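Local structure of hypothetical protein Atu1826 (Agrobacterium tumefaciens, 2I3D) at residues N65-Q70 with G216-L221; S109-V114 with P144-F149. The protein is of unknown function but is probably an alpha/beta hydrolase related to the S15 family of X-Pro dipeptidyl-peptidases. All blocks are in the same frame, centred on the assembly; numbering follows the deposited sequence. Where two conformers were deposited one is given.

Contact 1: N65-Q70 with G216-L221; sequences NQIVYQ and GKVDEL
I67 meets V218 and L221 through aliphatic carbons alone, and the flat groups of the two segments stand to the side of this junction. The Y69 ring has Q70 NE2 at its edge and in its plane, both residues belonging to the same helix turn. The N65 amide is turned to its own helix: in the conformer given, one of two modelled, OD1 accepts from V68 N at 3.1 Å. The donor lies in the carbonyl plane on a lone pair, and the bond is fairly straight (162° at the hydrogen). This is the N-cap of helix 66-77, with I67 in the first turn just after it.

Most of the touching is done by L221 CD2, a methyl set against three carbons of I67. It is 3.8 Å from I67 CD1 and 4.0 Å from I67 CG2, with CG1 also alongside, and the two side chains run at about a right angle to each other. I67 CG1 sits anti to the carbonyl carbon (chi1 -69°), where it meets both V218 and L221, and the extended chi2 (171°) lays CD1 alongside L221 CD2. On that same CG1, V218 CG2 approaches to 4.2 Å, a looser touch. No hydrogen bond crosses, and the nearest CA atoms, those of I67 and V218, are 7.1 Å apart.

F214, in the loop before helix 218-233, touches both I67 and L221. Q66 of the second subunit packs on V218, and Q66 of this chain hydrogen-bonds F213 O and N215 ND2 of that subunit, which brings the dimer interface right up to this contact. The first turns of helices 66-77 and 218-233 thus meet against the central sheet, I67 resting on Y129 of strand 124-129 and L221 on L207 of strand 202-207.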
ATOM      1  N   ASN B  65      -2.449  -1.499   4.130  1.00 14.32           N
ATOM      2  CA  ASN B  65      -1.886  -1.812   2.818  0.60 14.15           C
ATOM      3  C   ASN B  65      -2.998  -2.412   1.917  1.00 14.04           C
ATOM      4  O   ASN B  65      -3.842  -3.179   2.382  1.00 13.34           O
ATOM      5  CB  ASN B  65      -0.658  -2.741   3.039  0.60 14.65           C
ATOM      6  CG  ASN B  65      -0.190  -3.469   1.781  0.60 14.83           C
ATOM      7  OD1 ASN B  65      -0.741  -4.492   1.407  0.60 15.25           O
ATOM      8  ND2 ASN B  65       0.911  -2.992   1.192  0.60 17.15           N
ATOM      9  N   GLN B  66      -3.035  -2.031   0.629  1.00 13.65           N
ATOM     10  CA  GLN B  66      -4.181  -2.439  -0.224  0.60 12.67           C
ATOM     11  C   GLN B  66      -4.331  -3.961  -0.315  1.00 12.90           C
ATOM     12  O   GLN B  66      -5.424  -4.467  -0.283  1.00 12.69           O
ATOM     13  CB  GLN B  66      -4.096  -1.838  -1.635  0.60 11.90           C
ATOM     14  CG  GLN B  66      -3.966  -0.288  -1.656  0.60 12.32           C
ATOM     15  CD  GLN B  66      -5.038   0.460  -0.787  0.60 13.80           C
ATOM     16  OE1 GLN B  66      -6.110  -0.083  -0.454  0.60 14.28           O
ATOM     17  NE2 GLN B  66      -4.746   1.706  -0.453  0.60  9.81           N
ATOM     18  N   ILE B  67      -3.213  -4.650  -0.465  1.00 12.69           N
ATOM     19  CA  ILE B  67      -3.266  -6.136  -0.569  1.00 11.47           C
ATOM     20  C   ILE B  67      -3.797  -6.741   0.743  1.00 11.41           C
ATOM     21  O   ILE B  67      -4.647  -7.630   0.732  1.00 12.07           O
ATOM     22  CB  ILE B  67      -1.884  -6.711  -0.951  1.00 12.27           C
ATOM     23  CG1 ILE B  67      -1.537  -6.317  -2.403  1.00 11.89           C
ATOM     24  CG2 ILE B  67      -1.843  -8.234  -0.760  1.00 11.67           C
ATOM     25  CD1 ILE B  67      -0.103  -6.656  -2.771  1.00 13.74           C
ATOM     26  N   VAL B  68      -3.321  -6.214   1.878  1.00 11.25           N
ATOM     27  CA  VAL B  68      -3.828  -6.652   3.184  1.00 11.28           C
ATOM     28  C   VAL B  68      -5.352  -6.409   3.313  1.00 11.91           C
ATOM     29  O   VAL B  68      -6.135  -7.310   3.705  1.00 12.22           O
ATOM     30  CB  VAL B  68      -3.044  -5.994   4.332  1.00 11.46           C
ATOM     31  CG1 VAL B  68      -3.694  -6.409   5.661  1.00 11.49           C
ATOM     32  CG2 VAL B  68      -1.510  -6.394   4.274  1.00 12.89           C
ATOM     33  N   TYR B  69      -5.782  -5.188   2.969  1.00 11.50           N
ATOM     34  CA  TYR B  69      -7.216  -4.839   2.958  1.00 12.06           C
ATOM     35  C   TYR B  69      -8.028  -5.757   2.039  1.00 12.56           C
ATOM     36  O   TYR B  69      -9.046  -6.297   2.451  1.00 12.25           O
ATOM     37  CB  TYR B  69      -7.425  -3.359   2.567  1.00 13.49           C
ATOM     38  CG  TYR B  69      -8.897  -3.086   2.520  1.00 14.50           C
ATOM     39  CD1 TYR B  69      -9.619  -2.921   3.708  1.00 16.80           C
ATOM     40  CD2 TYR B  69      -9.595  -3.113   1.321  1.00 16.59           C
ATOM     41  CE1 TYR B  69     -10.966  -2.738   3.681  1.00 18.71           C
ATOM     42  CE2 TYR B  69     -10.980  -2.927   1.295  1.00 17.80           C
ATOM     43  CZ  TYR B  69     -11.642  -2.740   2.485  1.00 18.53           C
ATOM     44  OH  TYR B  69     -12.999  -2.562   2.517  1.00 23.04           O
ATOM     45  N   GLN B  70      -7.558  -5.931   0.794  1.00 11.91           N
ATOM     46  CA  GLN B  70      -8.266  -6.819  -0.136  1.00 13.36           C
ATOM     47  C   GLN B  70      -8.346  -8.267   0.356  1.00 13.31           C
ATOM     48  O   GLN B  70      -9.373  -8.917   0.168  1.00 13.13           O
ATOM     49  CB  GLN B  70      -7.610  -6.769  -1.499  1.00 14.25           C
ATOM     50  CG  GLN B  70      -7.816  -5.390  -2.171  1.00 15.18           C
ATOM     51  CD  GLN B  70      -9.228  -5.167  -2.579  1.00 18.93           C
ATOM     52  OE1 GLN B  70      -9.918  -6.103  -3.075  1.00 22.35           O
ATOM     53  NE2 GLN B  70      -9.726  -3.957  -2.326  1.00 22.44           N
ATOM     54  N   GLY B 216       0.612  -2.896 -10.445  1.00 13.93           N
ATOM     55  CA  GLY B 216      -0.122  -3.070 -11.703  1.00 13.52           C
ATOM     56  C   GLY B 216      -0.700  -4.465 -11.836  1.00 13.41           C
ATOM     57  O   GLY B 216      -1.281  -4.806 -12.892  1.00 14.61           O
ATOM     58  N   LYS B 217      -0.582  -5.266 -10.767  1.00 12.75           N
ATOM     59  CA  LYS B 217      -1.055  -6.652 -10.792  1.00 13.37           C
ATOM     60  C   LYS B 217      -1.922  -7.029  -9.600  1.00 12.13           C
ATOM     61  O   LYS B 217      -2.172  -8.228  -9.360  1.00 12.49           O
ATOM     62  CB  LYS B 217       0.141  -7.635 -10.911  1.00 13.26           C
ATOM     63  CG  LYS B 217       1.010  -7.433 -12.165  1.00 15.94           C
ATOM     64  CD  LYS B 217       0.274  -7.853 -13.414  1.00 18.48           C
ATOM     65  CE  LYS B 217       1.169  -7.587 -14.616  1.00 22.32           C
ATOM     66  NZ  LYS B 217       0.509  -8.027 -15.854  1.00 26.72           N
ATOM     67  N   VAL B 218      -2.388  -6.042  -8.824  1.00 12.64           N
ATOM     68  CA  VAL B 218      -3.196  -6.381  -7.650  1.00 12.36           C
ATOM     69  C   VAL B 218      -4.511  -7.062  -8.029  1.00 12.19           C
ATOM     70  O   VAL B 218      -4.931  -8.028  -7.353  1.00 13.12           O
ATOM     71  CB  VAL B 218      -3.375  -5.185  -6.705  1.00 12.78           C
ATOM     72  CG1 VAL B 218      -4.358  -5.513  -5.550  1.00 14.78           C
ATOM     73  CG2 VAL B 218      -2.006  -4.702  -6.217  1.00 12.21           C
ATOM     74  N   ASP B 219      -5.192  -6.589  -9.087  1.00 12.83           N
ATOM     75  CA  ASP B 219      -6.455  -7.252  -9.514  1.00 14.13           C
ATOM     76  C   ASP B 219      -6.194  -8.700  -9.888  1.00 13.09           C
ATOM     77  O   ASP B 219      -6.981  -9.583  -9.536  1.00 15.26           O
ATOM     78  CB  ASP B 219      -7.114  -6.515 -10.686  1.00 14.48           C
ATOM     79  CG  ASP B 219      -7.695  -5.197 -10.247  1.00 21.49           C
ATOM     80  OD1 ASP B 219      -7.814  -4.973  -8.991  1.00 26.55           O
ATOM     81  OD2 ASP B 219      -8.022  -4.377 -11.150  1.00 28.41           O
ATOM     82  N   GLU B 220      -5.074  -8.950 -10.558  1.00 13.47           N
ATOM     83  CA  GLU B 220      -4.743 -10.298 -10.998  1.00 14.34           C
ATOM     84  C   GLU B 220      -4.493 -11.185  -9.757  1.00 12.55           C
ATOM     85  O   GLU B 220      -5.013 -12.322  -9.636  1.00 13.79           O
ATOM     86  CB  GLU B 220      -3.524 -10.313 -11.929  1.00 14.43           C
ATOM     87  CG  GLU B 220      -3.211 -11.726 -12.392  1.00 19.43           C
ATOM     88  CD  GLU B 220      -2.177 -11.815 -13.528  1.00 21.96           C
ATOM     89  OE1 GLU B 220      -1.748 -10.755 -14.068  1.00 29.79           O
ATOM     90  OE2 GLU B 220      -1.852 -12.971 -13.908  1.00 26.82           O
ATOM     91  N   LEU B 221      -3.669 -10.646  -8.856  1.00 10.79           N
ATOM     92  CA  LEU B 221      -3.389 -11.338  -7.571  1.00 10.06           C
ATOM     93  C   LEU B 221      -4.691 -11.683  -6.837  1.00 10.56           C
ATOM     94  O   LEU B 221      -4.904 -12.820  -6.416  1.00 11.74           O
ATOM     95  CB  LEU B 221      -2.522 -10.432  -6.680  1.00  8.83           C
ATOM     96  CG  LEU B 221      -2.347 -10.887  -5.230  1.00 10.24           C
ATOM     97  CD1 LEU B 221      -1.584 -12.220  -5.137  1.00 11.04           C
ATOM     98  CD2 LEU B 221      -1.667  -9.741  -4.407  1.00 11.77           C
TER

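Contact 2: S109-V114 with P144-F149; sequences SALDWV and PEIEGF
E145 OE2, which approaches L111 CD2 to 3.9 Å, is gripped by two groups beyond the segments: R143 NE in a salt bridge and Q115 NE2 in a hydrogen bond. The chain of E145 is bent at chi2 (-87°), which turns the carboxylate across the gap and leaves OE2 alone of its oxygens to reach the leucine methyl. R143 also pairs through NH1 with D112 OD1, and one arginine thereby bridges the two acids and probably balances their like charges, 6.0 Å apart from D112 OD1 to E145 OE2.

Beside the carboxylate the contact turns apolar. L111 CD2 also meets I146 CD1, at 4.1 Å, the two side chains passing at a slant. With CG anti to the backbone N (chi1 -174°), L111 reaches from the helix toward the start of the strand. C124 touches both L111 and I146, while L139 and L140 of helix 131-142 pack on I146.

Strands 124-129 and 146-152 are parallel neighbours joined through helix 131-142, a beta-alpha-beta crossover. Helix 101-117 leans on the entry to its second strand, consistent with the helix-flanked, mostly parallel sheet of the alpha/beta hydrolase fold that the protein probably has.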
ATOM      1  N   SER B 109      -1.863 -13.730  19.993  1.00 18.46           N
ATOM      2  CA  SER B 109      -2.764 -12.949  20.847  1.00 19.73           C
ATOM      3  C   SER B 109      -3.984 -12.501  20.096  1.00 19.23           C
ATOM      4  O   SER B 109      -5.108 -12.510  20.633  1.00 19.63           O
ATOM      5  CB  SER B 109      -2.084 -11.713  21.428  1.00 20.21           C
ATOM      6  OG  SER B 109      -1.198 -12.074  22.463  1.00 25.69           O
ATOM      7  N   ALA B 110      -3.766 -12.091  18.856  1.00 18.06           N
ATOM      8  CA  ALA B 110      -4.877 -11.695  17.983  1.00 17.80           C
ATOM      9  C   ALA B 110      -5.854 -12.826  17.735  1.00 17.38           C
ATOM     10  O   ALA B 110      -7.067 -12.661  17.895  1.00 18.93           O
ATOM     11  CB  ALA B 110      -4.343 -11.147  16.619  1.00 17.32           C
ATOM     12  N   LEU B 111      -5.313 -14.002  17.384  1.00 17.14           N
ATOM     13  CA  LEU B 111      -6.145 -15.191  17.176  1.00 17.70           C
ATOM     14  C   LEU B 111      -6.887 -15.609  18.456  1.00 18.70           C
ATOM     15  O   LEU B 111      -8.089 -15.901  18.409  1.00 19.35           O
ATOM     16  CB  LEU B 111      -5.323 -16.353  16.600  1.00 17.77           C
ATOM     17  CG  LEU B 111      -6.165 -17.580  16.210  1.00 16.92           C
ATOM     18  CD1 LEU B 111      -7.462 -17.296  15.356  1.00 17.00           C
ATOM     19  CD2 LEU B 111      -5.259 -18.582  15.490  1.00 17.53           C
ATOM     20  N   ASP B 112      -6.185 -15.547  19.588  1.00 20.01           N
ATOM     21  CA  ASP B 112      -6.831 -15.859  20.900  1.00 21.80           C
ATOM     22  C   ASP B 112      -8.005 -14.910  21.167  1.00 22.71           C
ATOM     23  O   ASP B 112      -9.093 -15.328  21.633  1.00 24.30           O
ATOM     24  CB  ASP B 112      -5.827 -15.719  22.052  1.00 21.74           C
ATOM     25  CG  ASP B 112      -4.772 -16.817  22.074  1.00 22.70           C
ATOM     26  OD1 ASP B 112      -4.895 -17.873  21.399  1.00 23.50           O
ATOM     27  OD2 ASP B 112      -3.805 -16.626  22.831  1.00 24.31           O
ATOM     28  N   TRP B 113      -7.777 -13.624  20.908  1.00 23.10           N
ATOM     29  CA  TRP B 113      -8.807 -12.613  21.121  1.00 23.70           C
ATOM     30  C   TRP B 113     -10.066 -12.886  20.297  1.00 23.76           C
ATOM     31  O   TRP B 113     -11.192 -12.916  20.860  1.00 24.18           O
ATOM     32  CB  TRP B 113      -8.250 -11.239  20.839  1.00 24.35           C
ATOM     33  CG  TRP B 113      -9.213 -10.135  21.006  1.00 25.38           C
ATOM     34  CD1 TRP B 113      -9.561  -9.515  22.185  1.00 26.83           C
ATOM     35  CD2 TRP B 113      -9.967  -9.496  19.977  1.00 25.60           C
ATOM     36  NE1 TRP B 113     -10.468  -8.514  21.933  1.00 26.84           N
ATOM     37  CE2 TRP B 113     -10.746  -8.487  20.592  1.00 26.48           C
ATOM     38  CE3 TRP B 113     -10.052  -9.666  18.590  1.00 27.01           C
ATOM     39  CZ2 TRP B 113     -11.599  -7.654  19.866  1.00 25.97           C
ATOM     40  CZ3 TRP B 113     -10.916  -8.837  17.863  1.00 26.23           C
ATOM     41  CH2 TRP B 113     -11.676  -7.845  18.508  1.00 26.61           C
ATOM     42  N   VAL B 114      -9.911 -13.129  18.986  1.00 23.30           N
ATOM     43  CA  VAL B 114     -11.073 -13.412  18.127  1.00 23.71           C
ATOM     44  C   VAL B 114     -11.747 -14.697  18.594  1.00 23.40           C
ATOM     45  O   VAL B 114     -12.976 -14.768  18.697  1.00 24.23           O
ATOM     46  CB  VAL B 114     -10.732 -13.494  16.594  1.00 24.02           C
ATOM     47  CG1 VAL B 114     -12.032 -13.613  15.750  1.00 24.71           C
ATOM     48  CG2 VAL B 114      -9.972 -12.315  16.158  1.00 26.38           C
ATOM     49  N   PRO B 144      -3.272 -26.015  15.556  1.00 23.02           N
ATOM     50  CA  PRO B 144      -3.877 -27.091  14.760  1.00 22.78           C
ATOM     51  C   PRO B 144      -5.216 -26.703  14.113  1.00 21.62           C
ATOM     52  O   PRO B 144      -5.621 -27.334  13.149  1.00 22.38           O
ATOM     53  CB  PRO B 144      -4.062 -28.249  15.781  1.00 23.20           C
ATOM     54  CG  PRO B 144      -3.965 -27.619  17.103  1.00 25.59           C
ATOM     55  CD  PRO B 144      -3.105 -26.397  16.978  1.00 23.53           C
ATOM     56  N   GLU B 145      -5.896 -25.690  14.637  1.00 20.23           N
ATOM     57  CA  GLU B 145      -7.192 -25.306  14.097  1.00 19.72           C
ATOM     58  C   GLU B 145      -7.065 -24.585  12.730  1.00 18.83           C
ATOM     59  O   GLU B 145      -8.088 -24.344  12.043  1.00 19.70           O
ATOM     60  CB  GLU B 145      -8.023 -24.475  15.115  1.00 20.08           C
ATOM     61  CG  GLU B 145      -7.453 -23.076  15.412  1.00 20.39           C
ATOM     62  CD  GLU B 145      -6.394 -23.025  16.539  1.00 21.94           C
ATOM     63  OE1 GLU B 145      -5.665 -24.000  16.784  1.00 22.89           O
ATOM     64  OE2 GLU B 145      -6.286 -21.968  17.188  1.00 25.41           O
ATOM     65  N   ILE B 146      -5.829 -24.249  12.356  1.00 17.73           N
ATOM     66  CA  ILE B 146      -5.607 -23.491  11.109  1.00 16.50           C
ATOM     67  C   ILE B 146      -5.567 -24.457   9.939  1.00 16.18           C
ATOM     68  O   ILE B 146      -4.597 -25.182   9.777  1.00 17.21           O
ATOM     69  CB  ILE B 146      -4.369 -22.628  11.171  1.00 15.68           C
ATOM     70  CG1 ILE B 146      -4.569 -21.521  12.242  1.00 16.48           C
ATOM     71  CG2 ILE B 146      -4.171 -21.954   9.806  1.00 17.85           C
ATOM     72  CD1 ILE B 146      -3.407 -20.552  12.423  1.00 17.54           C
ATOM     73  N   GLU B 147      -6.627 -24.474   9.140  1.00 14.98           N
ATOM     74  CA  GLU B 147      -6.756 -25.522   8.111  0.60 15.86           C
ATOM     75  C   GLU B 147      -6.435 -25.063   6.689  1.00 15.03           C
ATOM     76  O   GLU B 147      -6.438 -25.868   5.745  1.00 13.96           O
ATOM     77  CB  GLU B 147      -8.128 -26.196   8.178  0.60 16.86           C
ATOM     78  CG  GLU B 147      -9.297 -25.331   7.805  0.60 18.09           C
ATOM     79  CD  GLU B 147     -10.613 -26.101   7.882  0.60 25.24           C
ATOM     80  OE1 GLU B 147     -11.308 -26.179   6.858  0.60 24.10           O
ATOM     81  OE2 GLU B 147     -10.927 -26.649   8.973  0.60 23.81           O
ATOM     82  N   GLY B 148      -6.104 -23.780   6.545  1.00 12.92           N
ATOM     83  CA  GLY B 148      -5.719 -23.260   5.221  1.00 11.24           C
ATOM     84  C   GLY B 148      -4.902 -22.015   5.423  1.00 11.08           C
ATOM     85  O   GLY B 148      -5.041 -21.307   6.441  1.00 11.93           O
ATOM     86  N   PHE B 149      -4.091 -21.707   4.407  1.00 11.14           N
ATOM     87  CA  PHE B 149      -3.335 -20.464   4.437  1.00 11.18           C
ATOM     88  C   PHE B 149      -3.188 -19.895   3.037  1.00 11.64           C
ATOM     89  O   PHE B 149      -3.333 -20.630   2.041  1.00 11.53           O
ATOM     90  CB  PHE B 149      -1.922 -20.687   5.014  1.00 11.40           C
ATOM     91  CG  PHE B 149      -1.047 -21.603   4.145  1.00 10.53           C
ATOM     92  CD1 PHE B 149      -0.286 -21.092   3.094  1.00 11.50           C
ATOM     93  CD2 PHE B 149      -1.020 -22.992   4.367  1.00 12.72           C
ATOM     94  CE1 PHE B 149       0.500 -21.931   2.289  1.00 13.64           C
ATOM     95  CE2 PHE B 149      -0.229 -23.822   3.584  1.00 12.10           C
ATOM     96  CZ  PHE B 149       0.522 -23.293   2.528  1.00 13.32           C
TER

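Contact 1 and contact 2 do not touch: their centres are 23 Å apart, on opposite sides of the chain's centre, and their nearest atoms about 11 Å apart. In sequence, both segments of contact 2 fall between the two segments of contact 1. Strand 124-129 ties them together, since its first residue, C124, packs against contact 2 and its last, Y129, against I67 of contact 1. Just beyond that end comes S130, the probable nucleophile on an elbow, with H212 and D179 as likely triad partners. Contact 1 therefore lies near the presumed catalytic site, whereas contact 2 packs the other end of the same strand.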